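Local coordinates for protein putative hyaluronoglucosaminidase (Clostridium perfringens, PDB 6PWI) that probably acts as a family 84 glycoside hydrolase with hexosaminidase activity, cleaving terminal N-acetylhexosamine units from glycans, at residues 519-531 / 553-565. Sequence-based numbering, arbitrary orientation.
Sequences ILDEYQEILDATN and LRDLAESTIAYIN
Thr560 sets its CG2 methyl over the centre of one face of the Tyr523 ring, CG2 lying 3.4 Å from the ring centroid and 12° off the normal, a CH-pi contact made over the face. The methyl faces the ring because it stands anti to the backbone N (OG1 at chi1 -56°), which leaves OG1 beside that nitrogen, 2.9 Å from Leu556 O. That carbonyl therefore accepts both Thr560 N and Thr560 OG1, from opposite faces of its plane. One water joins the two side chains again, donating to Thr560 OG1 and lying 2.6 Å from Tyr523 OH.

Along the more open flank, Leu527 and Ile561 interlock as knobs into holes: Leu527 sits among Arg554, Ala557, Glu558 and Ile561, and Ile561 among Leu520, Tyr523, Gln524 and Leu527. The small Ala557 lets the backbones come close, with Leu527 CA 5.6 Å from Ala557 CA. At one end Leu520 packs its CG and CD2 on Ile564 CG2, the two side chains running past one another head to tail. At the other, Arg554 bends at its third torsion and ends the interface with two hydrogen bonds, NH1 to Thr530 O (2.8 Å) and NE to Asn531 OD1 (2.9 Å), the latter less straight at 131°; Asp551 pairs with its NH2.

Phe616 of helix 613-623 touches both Tyr523 and Thr560, while Phe502 of helix 496-507 packs on Ile519 and Ile564. Segments 519-531 and 553-565, on helices 513-536 and 540-572, run roughly antiparallel, their axes coming within 8.8 Å at closest approach, as neighbours in the helical bundle that follows the catalytic (beta/alpha)8 barrel in this chain.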
loop_
_atom_site.group_PDB
_atom_site.type_symbol
_atom_site.label_atom_id
_atom_site.label_comp_id
_atom_site.label_asym_id
_atom_site.label_seq_id
_atom_site.Cartn_x
_atom_site.Cartn_y
_atom_site.Cartn_z
ATOM N N ILE A 519 30.828 -14.749 3.696
ATOM C CA ILE A 519 30.193 -13.581 4.280
ATOM C C ILE A 519 30.626 -12.314 3.542
ATOM O O ILE A 519 29.856 -11.356 3.483
ATOM C CB ILE A 519 30.416 -13.509 5.805
ATOM C CG1 ILE A 519 29.579 -12.394 6.442
ATOM C CG2 ILE A 519 31.895 -13.377 6.146
ATOM C CD1 ILE A 519 29.143 -12.682 7.860
ATOM N N LEU A 520 31.851 -12.315 2.989
ATOM C CA LEU A 520 32.334 -11.201 2.183
ATOM C C LEU A 520 31.554 -11.135 0.866
ATOM O O LEU A 520 31.323 -10.050 0.336
ATOM C CB LEU A 520 33.845 -11.317 1.941
ATOM C CG LEU A 520 34.755 -10.812 3.064
ATOM C CD1 LEU A 520 36.210 -11.190 2.811
ATOM C CD2 LEU A 520 34.635 -9.306 3.257
ATOM N N ASP A 521 31.136 -12.293 0.345
ATOM C CA ASP A 521 30.262 -12.327 -0.817
ATOM C C ASP A 521 28.954 -11.600 -0.496
ATOM O O ASP A 521 28.474 -10.792 -1.288
ATOM C CB ASP A 521 29.993 -13.756 -1.303
ATOM C CG ASP A 521 31.059 -14.334 -2.223
ATOM O OD1 ASP A 521 31.808 -13.545 -2.846
ATOM O OD2 ASP A 521 31.130 -15.585 -2.315
ATOM N N GLU A 522 28.394 -11.889 0.679
ATOM C CA GLU A 522 27.133 -11.297 1.084
ATOM C C GLU A 522 27.272 -9.778 1.172
ATOM O O GLU A 522 26.416 -9.046 0.677
ATOM C CB GLU A 522 26.644 -11.918 2.392
ATOM C CG GLU A 522 26.216 -13.367 2.243
ATOM C CD GLU A 522 25.209 -13.620 1.134
ATOM O OE1 GLU A 522 24.111 -13.027 1.183
ATOM O OE2 GLU A 522 25.537 -14.394 0.208
ATOM N N TYR A 523 28.365 -9.310 1.783
ATOM C CA TYR A 523 28.543 -7.882 1.994
ATOM C C TYR A 523 28.918 -7.168 0.697
ATOM O O TYR A 523 28.546 -6.012 0.508
ATOM C CB TYR A 523 29.441 -7.607 3.201
ATOM C CG TYR A 523 28.687 -7.652 4.504
ATOM C CD1 TYR A 523 28.114 -6.503 5.032
ATOM C CD2 TYR A 523 28.498 -8.846 5.188
ATOM C CE1 TYR A 523 27.402 -6.526 6.221
ATOM C CE2 TYR A 523 27.786 -8.890 6.377
ATOM C CZ TYR A 523 27.242 -7.725 6.898
ATOM O OH TYR A 523 26.540 -7.748 8.068
ATOM N N GLN A 524 29.611 -7.865 -0.213
ATOM C CA GLN A 524 29.980 -7.261 -1.486
ATOM C C GLN A 524 28.722 -7.001 -2.318
ATOM O O GLN A 524 28.648 -6.002 -3.035
ATOM C CB GLN A 524 31.024 -8.103 -2.226
ATOM C CG GLN A 524 31.689 -7.387 -3.396
ATOM C CD GLN A 524 32.477 -6.157 -3.001
ATOM O OE1 GLN A 524 33.190 -6.130 -1.995
ATOM N NE2 GLN A 524 32.360 -5.115 -3.810
ATOM N N GLU A 525 27.736 -7.897 -2.191
ATOM C CA GLU A 525 26.461 -7.764 -2.880
ATOM C C GLU A 525 25.703 -6.537 -2.367
ATOM O O GLU A 525 25.126 -5.792 -3.158
ATOM C CB GLU A 525 25.654 -9.051 -2.735
ATOM C CG GLU A 525 24.247 -8.938 -3.281
ATOM C CD GLU A 525 23.521 -10.266 -3.428
ATOM O OE1 GLU A 525 22.622 -10.544 -2.605
ATOM O OE2 GLU A 525 23.850 -11.016 -4.375
ATOM N N ILE A 526 25.707 -6.328 -1.043
ATOM C CA ILE A 526 25.080 -5.155 -0.459
ATOM C C ILE A 526 25.766 -3.911 -1.015
ATOM O O ILE A 526 25.098 -3.001 -1.501
ATOM C CB ILE A 526 25.113 -5.192 1.083
ATOM C CG1 ILE A 526 24.263 -6.337 1.641
ATOM C CG2 ILE A 526 24.701 -3.846 1.667
ATOM C CD1 ILE A 526 24.476 -6.597 3.112
ATOM N N LEU A 527 27.104 -3.898 -0.959
ATOM C CA LEU A 527 27.886 -2.741 -1.362
ATOM C C LEU A 527 27.632 -2.414 -2.833
ATOM O O LEU A 527 27.436 -1.252 -3.187
ATOM C CB LEU A 527 29.367 -3.015 -1.092
ATOM C CG LEU A 527 30.326 -1.916 -1.552
ATOM C CD1 LEU A 527 30.058 -0.605 -0.827
ATOM C CD2 LEU A 527 31.773 -2.340 -1.358
ATOM N N ASP A 528 27.632 -3.445 -3.685
ATOM C CA ASP A 528 27.416 -3.257 -5.111
ATOM C C ASP A 528 26.041 -2.638 -5.360
ATOM O O ASP A 528 25.894 -1.761 -6.211
ATOM C CB ASP A 528 27.612 -4.561 -5.892
ATOM C CG ASP A 528 29.071 -4.975 -6.036
ATOM O OD1 ASP A 528 29.954 -4.088 -5.953
ATOM O OD2 ASP A 528 29.317 -6.186 -6.231
ATOM N N ALA A 529 25.043 -3.105 -4.605
ATOM C CA ALA A 529 23.692 -2.590 -4.717
ATOM C C ALA A 529 23.674 -1.090 -4.419
ATOM O O ALA A 529 23.017 -0.328 -5.121
ATOM C CB ALA A 529 22.772 -3.369 -3.804
ATOM N N THR A 530 24.418 -0.665 -3.394
ATOM C CA THR A 530 24.419 0.732 -2.992
ATOM C C THR A 530 25.185 1.588 -4.000
ATOM O O THR A 530 25.053 2.812 -3.991
ATOM C CB THR A 530 24.997 0.935 -1.584
ATOM O OG1 THR A 530 26.406 0.702 -1.627
ATOM C CG2 THR A 530 24.323 0.094 -0.520
ATOM N N ASN A 531 25.996 0.945 -4.852
ATOM C CA ASN A 531 26.821 1.667 -5.810
ATOM C C ASN A 531 26.180 1.678 -7.200
ATOM O O ASN A 531 26.460 2.568 -7.998
ATOM C CB ASN A 531 28.272 1.174 -5.827
ATOM C CG ASN A 531 29.082 1.615 -4.623
ATOM O OD1 ASN A 531 28.865 2.689 -4.066
ATOM N ND2 ASN A 531 30.019 0.785 -4.208
ATOM N N LEU A 553 23.962 2.725 4.453
ATOM C CA LEU A 553 24.152 1.302 4.229
ATOM C C LEU A 553 25.471 1.031 3.502
ATOM O O LEU A 553 26.120 0.017 3.768
ATOM C CB LEU A 553 22.964 0.729 3.453
ATOM C CG LEU A 553 23.036 -0.769 3.178
ATOM C CD1 LEU A 553 22.973 -1.566 4.470
ATOM C CD2 LEU A 553 21.933 -1.201 2.224
ATOM N N ARG A 554 25.852 1.918 2.573
ATOM C CA ARG A 554 27.110 1.753 1.865
ATOM C C ARG A 554 28.259 1.722 2.875
ATOM O O ARG A 554 29.106 0.832 2.833
ATOM C CB ARG A 554 27.311 2.856 0.821
ATOM C CG ARG A 554 28.639 2.776 0.078
ATOM C CD ARG A 554 28.881 3.874 -0.940
ATOM N NE ARG A 554 27.728 4.061 -1.813
ATOM C CZ ARG A 554 26.848 5.059 -1.709
ATOM N NH1 ARG A 554 25.825 5.130 -2.546
ATOM N NH2 ARG A 554 26.993 5.980 -0.770
ATOM N N ASP A 555 28.241 2.680 3.805
ATOM C CA ASP A 555 29.248 2.784 4.847
ATOM C C ASP A 555 29.240 1.541 5.742
ATOM O O ASP A 555 30.313 1.050 6.101
ATOM C CB ASP A 555 29.117 4.107 5.605
ATOM C CG ASP A 555 29.255 5.331 4.709
ATOM O OD1 ASP A 555 29.853 5.206 3.608
ATOM O OD2 ASP A 555 28.769 6.411 5.112
ATOM N N LEU A 556 28.045 1.030 6.092
ATOM C CA LEU A 556 27.949 -0.175 6.905
ATOM C C LEU A 556 28.626 -1.335 6.181
ATOM O O LEU A 556 29.346 -2.108 6.805
ATOM C CB LEU A 556 26.490 -0.541 7.212
ATOM C CG LEU A 556 25.701 0.330 8.191
ATOM C CD1 LEU A 556 24.359 -0.323 8.472
ATOM C CD2 LEU A 556 26.444 0.581 9.493
ATOM N N ALA A 557 28.370 -1.467 4.874
ATOM C CA ALA A 557 28.962 -2.544 4.092
ATOM C C ALA A 557 30.486 -2.417 4.063
ATOM O O ALA A 557 31.191 -3.410 4.214
ATOM C CB ALA A 557 28.388 -2.578 2.701
ATOM N N GLU A 558 30.987 -1.187 3.882
ATOM C CA GLU A 558 32.418 -0.950 3.833
ATOM C C GLU A 558 33.046 -1.247 5.193
ATOM O O GLU A 558 34.134 -1.807 5.262
ATOM C CB GLU A 558 32.722 0.458 3.322
ATOM C CG GLU A 558 32.859 0.505 1.810
ATOM C CD GLU A 558 32.708 1.863 1.141
ATOM O OE1 GLU A 558 32.393 2.852 1.846
ATOM O OE2 GLU A 558 32.904 1.933 -0.095
ATOM N N SER A 559 32.341 -0.881 6.268
ATOM C CA SER A 559 32.805 -1.080 7.633
ATOM C C SER A 559 32.900 -2.570 7.958
ATOM O O SER A 559 33.873 -3.022 8.552
ATOM C CB SER A 559 31.904 -0.370 8.605
ATOM O OG SER A 559 32.297 -0.621 9.942
ATOM N N THR A 560 31.877 -3.330 7.566
ATOM C CA THR A 560 31.846 -4.751 7.861
ATOM C C THR A 560 32.985 -5.446 7.122
ATOM O O THR A 560 33.664 -6.290 7.696
ATOM C CB THR A 560 30.459 -5.342 7.583
ATOM O OG1 THR A 560 29.528 -4.583 8.359
ATOM C CG2 THR A 560 30.360 -6.811 7.937
ATOM N N ILE A 561 33.194 -5.063 5.860
ATOM C CA ILE A 561 34.224 -5.658 5.024
ATOM C C ILE A 561 35.605 -5.375 5.622
ATOM O O ILE A 561 36.461 -6.263 5.662
ATOM C CB ILE A 561 34.086 -5.196 3.557
ATOM C CG1 ILE A 561 32.805 -5.756 2.929
ATOM C CG2 ILE A 561 35.318 -5.572 2.742
ATOM C CD1 ILE A 561 32.476 -5.173 1.568
ATOM N N ALA A 562 35.810 -4.143 6.100
ATOM C CA ALA A 562 37.081 -3.778 6.703
ATOM C C ALA A 562 37.334 -4.633 7.945
ATOM O O ALA A 562 38.437 -5.156 8.115
ATOM C CB ALA A 562 37.131 -2.302 7.011
ATOM N N TYR A 563 36.303 -4.796 8.788
ATOM C CA TYR A 563 36.458 -5.545 10.026
ATOM C C TYR A 563 36.736 -7.017 9.731
ATOM O O TYR A 563 37.688 -7.577 10.265
ATOM C CB TYR A 563 35.272 -5.339 10.967
ATOM C CG TYR A 563 35.363 -4.097 11.815
ATOM C CD1 TYR A 563 36.453 -3.866 12.643
ATOM C CD2 TYR A 563 34.346 -3.158 11.803
ATOM C CE1 TYR A 563 36.535 -2.727 13.432
ATOM C CE2 TYR A 563 34.413 -2.015 12.585
ATOM C CZ TYR A 563 35.508 -1.799 13.401
ATOM O OH TYR A 563 35.563 -0.668 14.161
ATOM N N ILE A 564 35.918 -7.629 8.867
ATOM C CA ILE A 564 36.176 -8.985 8.415
ATOM C C ILE A 564 37.600 -9.081 7.869
ATOM O O ILE A 564 38.295 -10.061 8.125
ATOM C CB ILE A 564 35.134 -9.459 7.387
ATOM C CG1 ILE A 564 33.732 -9.515 8.000
ATOM C CG2 ILE A 564 35.546 -10.806 6.805
ATOM C CD1 ILE A 564 32.612 -9.499 6.981
ATOM N N ASN A 565 38.039 -8.064 7.125
ATOM C CA ASN A 565 39.376 -8.114 6.557
ATOM C C ASN A 565 40.411 -8.112 7.678
ATOM O O ASN A 565 41.409 -8.816 7.591
ATOM C CB ASN A 565 39.623 -7.041 5.493
ATOM C CG ASN A 565 39.072 -7.419 4.132
ATOM O OD1 ASN A 565 38.893 -8.597 3.823
ATOM N ND2 ASN A 565 38.807 -6.425 3.302
HETATM O O HOH W 1 27.174 -5.518 9.327
#